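Local coordinates for uncharacterized protein Atu1656 (PDB 2OJH), which is of unknown function but belongs to the TolB family and folds as a six-bladed beta-propeller, at residues M20-R30 / G283-V294. Numbering follows the deposited sequence.
Sequences MRSSIEIFNIR and GDEFAYVRYFPV
Glu25 and Tyr288 face each other as a hydrogen-bonded pair where strands 22-28 and 285-291 run antiparallel. CB of Glu25 lies over the face of the Tyr288 ring, 3.8 Å from its centroid, and the extended chain (chi2 179°) carries the carboxylate past the ring, with its plane nearly perpendicular to the ring (82°). There OE1 lies in the plane of the Arg290 guanidinium, while NE meets it at 2.9 Å on the syn side, somewhat out of the carboxylate plane, in a nearly straight salt bridge (165°). Tyr288 OH comes within 2.7 Å of the same OE1, while Ser23 OG donates to the anti lone pair of Glu25 OE2 at 2.6 Å. Further along this face, Phe27 CB sits over the Phe286 ring and Ile29 CG2 meets its edge. Asn28 ND2, on the other face with Ile24 and Ile26, donates to Glu285 OE2 at 3.0 Å. Past the strand end, Arg30 NE pairs with Asp284 OD1 (2.9 Å); its NH1 also bridges to Asp229. Ile24, Ala287 and Val289 pack on strand 55-60 of the next blade. Pairing strands from near the two chain ends closes the propeller, the velcro seen in such folds, and the Arg290 salt bridge, with the Ser23 hydroxyl on the other oxygen, probably favours the ionised form of buried Glu25.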
loop_
_atom_site.group_PDB
_atom_site.type_symbol
_atom_site.label_atom_id
_atom_site.label_comp_id
_atom_site.label_asym_id
_atom_site.label_seq_id
_atom_site.Cartn_x
_atom_site.Cartn_y
_atom_site.Cartn_z
HETATM N N MSE A 20 1.959 -17.223 -17.629
HETATM C CA MSE A 20 2.174 -16.404 -16.435
HETATM C C MSE A 20 1.213 -15.224 -16.397
HETATM O O MSE A 20 0.917 -14.616 -17.425
HETATM C CB MSE A 20 3.626 -15.943 -16.308
HETATM C CG MSE A 20 4.624 -17.083 -16.227
HETATM SE SE MSE A 20 4.285 -18.366 -14.786
HETATM C CE MSE A 20 3.303 -19.777 -15.729
ATOM N N ARG A 21 0.719 -14.934 -15.203
ATOM C CA ARG A 21 -0.153 -13.782 -14.985
ATOM C C ARG A 21 0.477 -12.717 -14.106
ATOM O O ARG A 21 0.293 -11.531 -14.359
ATOM C CB ARG A 21 -1.483 -14.223 -14.350
ATOM C CG ARG A 21 -2.436 -13.080 -14.038
ATOM C CD ARG A 21 -3.034 -12.468 -15.296
ATOM N NE ARG A 21 -4.205 -11.661 -14.953
ATOM C CZ ARG A 21 -4.324 -10.357 -15.184
ATOM N NH1 ARG A 21 -3.345 -9.693 -15.794
ATOM N NH2 ARG A 21 -5.441 -9.722 -14.809
ATOM N N SER A 22 1.172 -13.144 -13.048
ATOM C CA SER A 22 1.819 -12.229 -12.129
ATOM C C SER A 22 3.300 -12.561 -12.050
ATOM O O SER A 22 3.671 -13.736 -12.065
ATOM C CB SER A 22 1.241 -12.334 -10.703
ATOM O OG SER A 22 -0.176 -12.368 -10.696
ATOM N N SER A 23 4.111 -11.502 -11.960
ATOM C CA SER A 23 5.552 -11.569 -11.736
ATOM C C SER A 23 5.860 -10.701 -10.524
ATOM O O SER A 23 5.762 -9.475 -10.578
ATOM C CB SER A 23 6.314 -11.059 -12.964
ATOM O OG SER A 23 7.717 -11.242 -12.819
ATOM N N ILE A 24 6.174 -11.360 -9.414
ATOM C CA ILE A 24 6.549 -10.679 -8.184
ATOM C C ILE A 24 8.043 -10.308 -8.324
ATOM O O ILE A 24 8.902 -11.178 -8.535
ATOM C CB ILE A 24 6.271 -11.560 -6.913
ATOM C CG1 ILE A 24 4.764 -11.882 -6.750
ATOM C CG2 ILE A 24 6.676 -10.796 -5.661
ATOM C CD1 ILE A 24 4.172 -12.818 -7.729
ATOM N N GLU A 25 8.323 -9.013 -8.251
ATOM C CA GLU A 25 9.642 -8.481 -8.591
ATOM C C GLU A 25 10.165 -7.490 -7.554
ATOM O O GLU A 25 9.395 -6.935 -6.786
ATOM C CB GLU A 25 9.564 -7.832 -9.967
ATOM C CG GLU A 25 9.252 -8.844 -11.085
ATOM C CD GLU A 25 9.149 -8.235 -12.478
ATOM O OE1 GLU A 25 9.444 -7.040 -12.650
ATOM O OE2 GLU A 25 8.769 -8.979 -13.419
ATOM N N ILE A 26 11.477 -7.249 -7.552
ATOM C CA ILE A 26 12.085 -6.270 -6.656
ATOM C C ILE A 26 12.961 -5.362 -7.484
ATOM O O ILE A 26 13.610 -5.830 -8.418
ATOM C CB ILE A 26 12.950 -7.007 -5.629
ATOM C CG1 ILE A 26 12.046 -7.699 -4.598
ATOM C CG2 ILE A 26 13.971 -6.057 -5.001
ATOM C CD1 ILE A 26 12.819 -8.798 -3.805
ATOM N N PHE A 27 12.931 -4.062 -7.199
ATOM C CA PHE A 27 13.776 -3.110 -7.904
ATOM C C PHE A 27 14.615 -2.418 -6.840
ATOM O O PHE A 27 14.094 -1.978 -5.790
ATOM C CB PHE A 27 12.925 -2.087 -8.627
ATOM C CG PHE A 27 13.706 -1.116 -9.477
ATOM C CD1 PHE A 27 14.126 -1.472 -10.739
ATOM C CD2 PHE A 27 13.977 0.179 -9.013
ATOM C CE1 PHE A 27 14.861 -0.566 -11.550
ATOM C CE2 PHE A 27 14.676 1.080 -9.783
ATOM C CZ PHE A 27 15.121 0.715 -11.073
ATOM N N ASN A 28 15.911 -2.336 -7.117
ATOM C CA ASN A 28 16.841 -1.675 -6.225
ATOM C C ASN A 28 17.050 -0.273 -6.776
ATOM O O ASN A 28 17.541 -0.107 -7.886
ATOM C CB ASN A 28 18.152 -2.470 -6.128
ATOM C CG ASN A 28 19.168 -1.821 -5.180
ATOM O OD1 ASN A 28 19.454 -0.633 -5.288
ATOM N ND2 ASN A 28 19.726 -2.615 -4.253
ATOM N N ILE A 29 16.656 0.744 -6.011
ATOM C CA ILE A 29 16.781 2.111 -6.489
ATOM C C ILE A 29 18.204 2.680 -6.443
ATOM O O ILE A 29 18.476 3.704 -7.065
ATOM C CB ILE A 29 15.805 3.089 -5.766
ATOM C CG1 ILE A 29 16.166 3.248 -4.275
ATOM C CG2 ILE A 29 14.329 2.663 -5.969
ATOM C CD1 ILE A 29 15.653 4.630 -3.661
ATOM N N ARG A 30 19.106 2.019 -5.721
ATOM C CA ARG A 30 20.494 2.468 -5.660
ATOM C C ARG A 30 21.307 1.999 -6.880
ATOM O O ARG A 30 22.024 2.775 -7.496
ATOM C CB ARG A 30 21.150 1.979 -4.355
ATOM C CG ARG A 30 20.352 2.333 -3.090
ATOM C CD ARG A 30 19.982 3.822 -3.033
ATOM N NE ARG A 30 19.202 4.122 -1.834
ATOM C CZ ARG A 30 18.596 5.277 -1.594
ATOM N NH1 ARG A 30 18.663 6.277 -2.470
ATOM N NH2 ARG A 30 17.918 5.440 -0.466
ATOM N N GLY A 283 15.440 0.376 2.784
ATOM C CA GLY A 283 15.134 1.568 1.972
ATOM C C GLY A 283 15.835 1.666 0.618
ATOM O O GLY A 283 15.748 2.706 -0.053
ATOM N N ASP A 284 16.485 0.586 0.173
ATOM C CA ASP A 284 17.181 0.600 -1.122
ATOM C C ASP A 284 16.398 -0.111 -2.208
ATOM O O ASP A 284 16.690 0.064 -3.396
ATOM C CB ASP A 284 18.553 -0.056 -1.005
ATOM C CG ASP A 284 19.453 0.679 -0.014
ATOM O OD1 ASP A 284 19.368 1.927 0.074
ATOM O OD2 ASP A 284 20.224 -0.000 0.660
ATOM N N GLU A 285 15.409 -0.895 -1.798
ATOM C CA GLU A 285 14.678 -1.736 -2.748
ATOM C C GLU A 285 13.209 -1.730 -2.408
ATOM O O GLU A 285 12.842 -1.592 -1.234
ATOM C CB GLU A 285 15.171 -3.192 -2.698
ATOM C CG GLU A 285 16.642 -3.330 -2.943
ATOM C CD GLU A 285 17.147 -4.766 -2.926
ATOM O OE1 GLU A 285 16.700 -5.574 -2.091
ATOM O OE2 GLU A 285 18.042 -5.046 -3.737
ATOM N N PHE A 286 12.372 -1.864 -3.428
ATOM C CA PHE A 286 10.951 -2.097 -3.163
ATOM C C PHE A 286 10.416 -3.297 -3.960
ATOM O O PHE A 286 10.942 -3.616 -5.046
ATOM C CB PHE A 286 10.149 -0.808 -3.428
ATOM C CG PHE A 286 10.206 -0.349 -4.850
ATOM C CD1 PHE A 286 9.346 -0.908 -5.774
ATOM C CD2 PHE A 286 11.094 0.662 -5.253
ATOM C CE1 PHE A 286 9.369 -0.527 -7.094
ATOM C CE2 PHE A 286 11.129 1.078 -6.591
ATOM C CZ PHE A 286 10.273 0.494 -7.513
ATOM N N ALA A 287 9.372 -3.955 -3.426
ATOM C CA ALA A 287 8.687 -5.048 -4.098
ATOM C C ALA A 287 7.463 -4.502 -4.858
ATOM O O ALA A 287 6.877 -3.489 -4.456
ATOM C CB ALA A 287 8.257 -6.142 -3.057
ATOM N N TYR A 288 7.122 -5.160 -5.965
ATOM C CA TYR A 288 5.992 -4.773 -6.822
ATOM C C TYR A 288 5.559 -5.984 -7.671
ATOM O O TYR A 288 6.288 -6.988 -7.754
ATOM C CB TYR A 288 6.358 -3.557 -7.700
ATOM C CG TYR A 288 7.433 -3.862 -8.717
ATOM C CD1 TYR A 288 8.786 -3.877 -8.350
ATOM C CD2 TYR A 288 7.095 -4.166 -10.052
ATOM C CE1 TYR A 288 9.783 -4.204 -9.290
ATOM C CE2 TYR A 288 8.075 -4.493 -10.986
ATOM C CZ TYR A 288 9.413 -4.486 -10.597
ATOM O OH TYR A 288 10.374 -4.828 -11.494
ATOM N N VAL A 289 4.372 -5.916 -8.281
ATOM C CA VAL A 289 3.918 -6.977 -9.179
ATOM C C VAL A 289 3.731 -6.395 -10.554
ATOM O O VAL A 289 3.040 -5.400 -10.708
ATOM C CB VAL A 289 2.587 -7.641 -8.739
ATOM C CG1 VAL A 289 2.322 -8.952 -9.538
ATOM C CG2 VAL A 289 2.597 -7.940 -7.215
ATOM N N ARG A 290 4.356 -7.037 -11.535
ATOM C CA ARG A 290 4.170 -6.737 -12.940
ATOM C C ARG A 290 3.183 -7.801 -13.433
ATOM O O ARG A 290 3.248 -8.958 -13.016
ATOM C CB ARG A 290 5.537 -6.854 -13.655
ATOM C CG ARG A 290 5.531 -6.826 -15.185
ATOM C CD ARG A 290 6.930 -7.239 -15.752
ATOM N NE ARG A 290 7.980 -6.438 -15.131
ATOM C CZ ARG A 290 8.373 -5.247 -15.568
ATOM N NH1 ARG A 290 7.833 -4.718 -16.666
ATOM N NH2 ARG A 290 9.324 -4.583 -14.916
ATOM N N TYR A 291 2.276 -7.412 -14.319
ATOM C CA TYR A 291 1.303 -8.362 -14.831
ATOM C C TYR A 291 1.517 -8.620 -16.304
ATOM O O TYR A 291 2.261 -7.903 -16.964
ATOM C CB TYR A 291 -0.134 -7.897 -14.546
ATOM C CG TYR A 291 -0.401 -7.796 -13.074
ATOM C CD1 TYR A 291 -0.725 -8.934 -12.337
ATOM C CD2 TYR A 291 -0.260 -6.583 -12.412
ATOM C CE1 TYR A 291 -0.936 -8.866 -10.973
ATOM C CE2 TYR A 291 -0.465 -6.488 -11.037
ATOM C CZ TYR A 291 -0.808 -7.637 -10.337
ATOM O OH TYR A 291 -1.015 -7.591 -8.999
ATOM N N PHE A 292 0.880 -9.670 -16.803
ATOM C CA PHE A 292 0.898 -9.983 -18.238
ATOM C C PHE A 292 -0.554 -10.042 -18.696
ATOM O O PHE A 292 -1.410 -10.529 -17.951
ATOM C CB PHE A 292 1.598 -11.325 -18.466
ATOM C CG PHE A 292 2.960 -11.402 -17.838
ATOM C CD1 PHE A 292 4.053 -10.760 -18.430
ATOM C CD2 PHE A 292 3.153 -12.085 -16.650
ATOM C CE1 PHE A 292 5.322 -10.797 -17.831
ATOM C CE2 PHE A 292 4.424 -12.141 -16.056
ATOM C CZ PHE A 292 5.500 -11.489 -16.645
ATOM N N PRO A 293 -0.857 -9.509 -19.894
ATOM C CA PRO A 293 -2.236 -9.554 -20.380
ATOM C C PRO A 293 -2.856 -10.967 -20.413
ATOM O O PRO A 293 -2.146 -11.950 -20.651
ATOM C CB PRO A 293 -2.137 -8.977 -21.808
ATOM C CG PRO A 293 -0.696 -8.884 -22.125
ATOM C CD PRO A 293 0.028 -8.780 -20.819
ATOM N N VAL A 294 -4.165 -11.055 -20.165
ATOM C CA VAL A 294 -4.853 -12.353 -20.166
ATOM C C VAL A 294 -5.165 -12.824 -21.573
ATOM O O VAL A 294 -5.300 -12.000 -22.479
ATOM C CB VAL A 294 -6.141 -12.359 -19.313
ATOM C CG1 VAL A 294 -5.809 -12.104 -17.873
ATOM C CG2 VAL A 294 -7.160 -11.350 -19.824
HETATM O O HOH W 1 -1.669 -13.800 -18.601
HETATM O O HOH W 2 18.633 3.319 2.153
#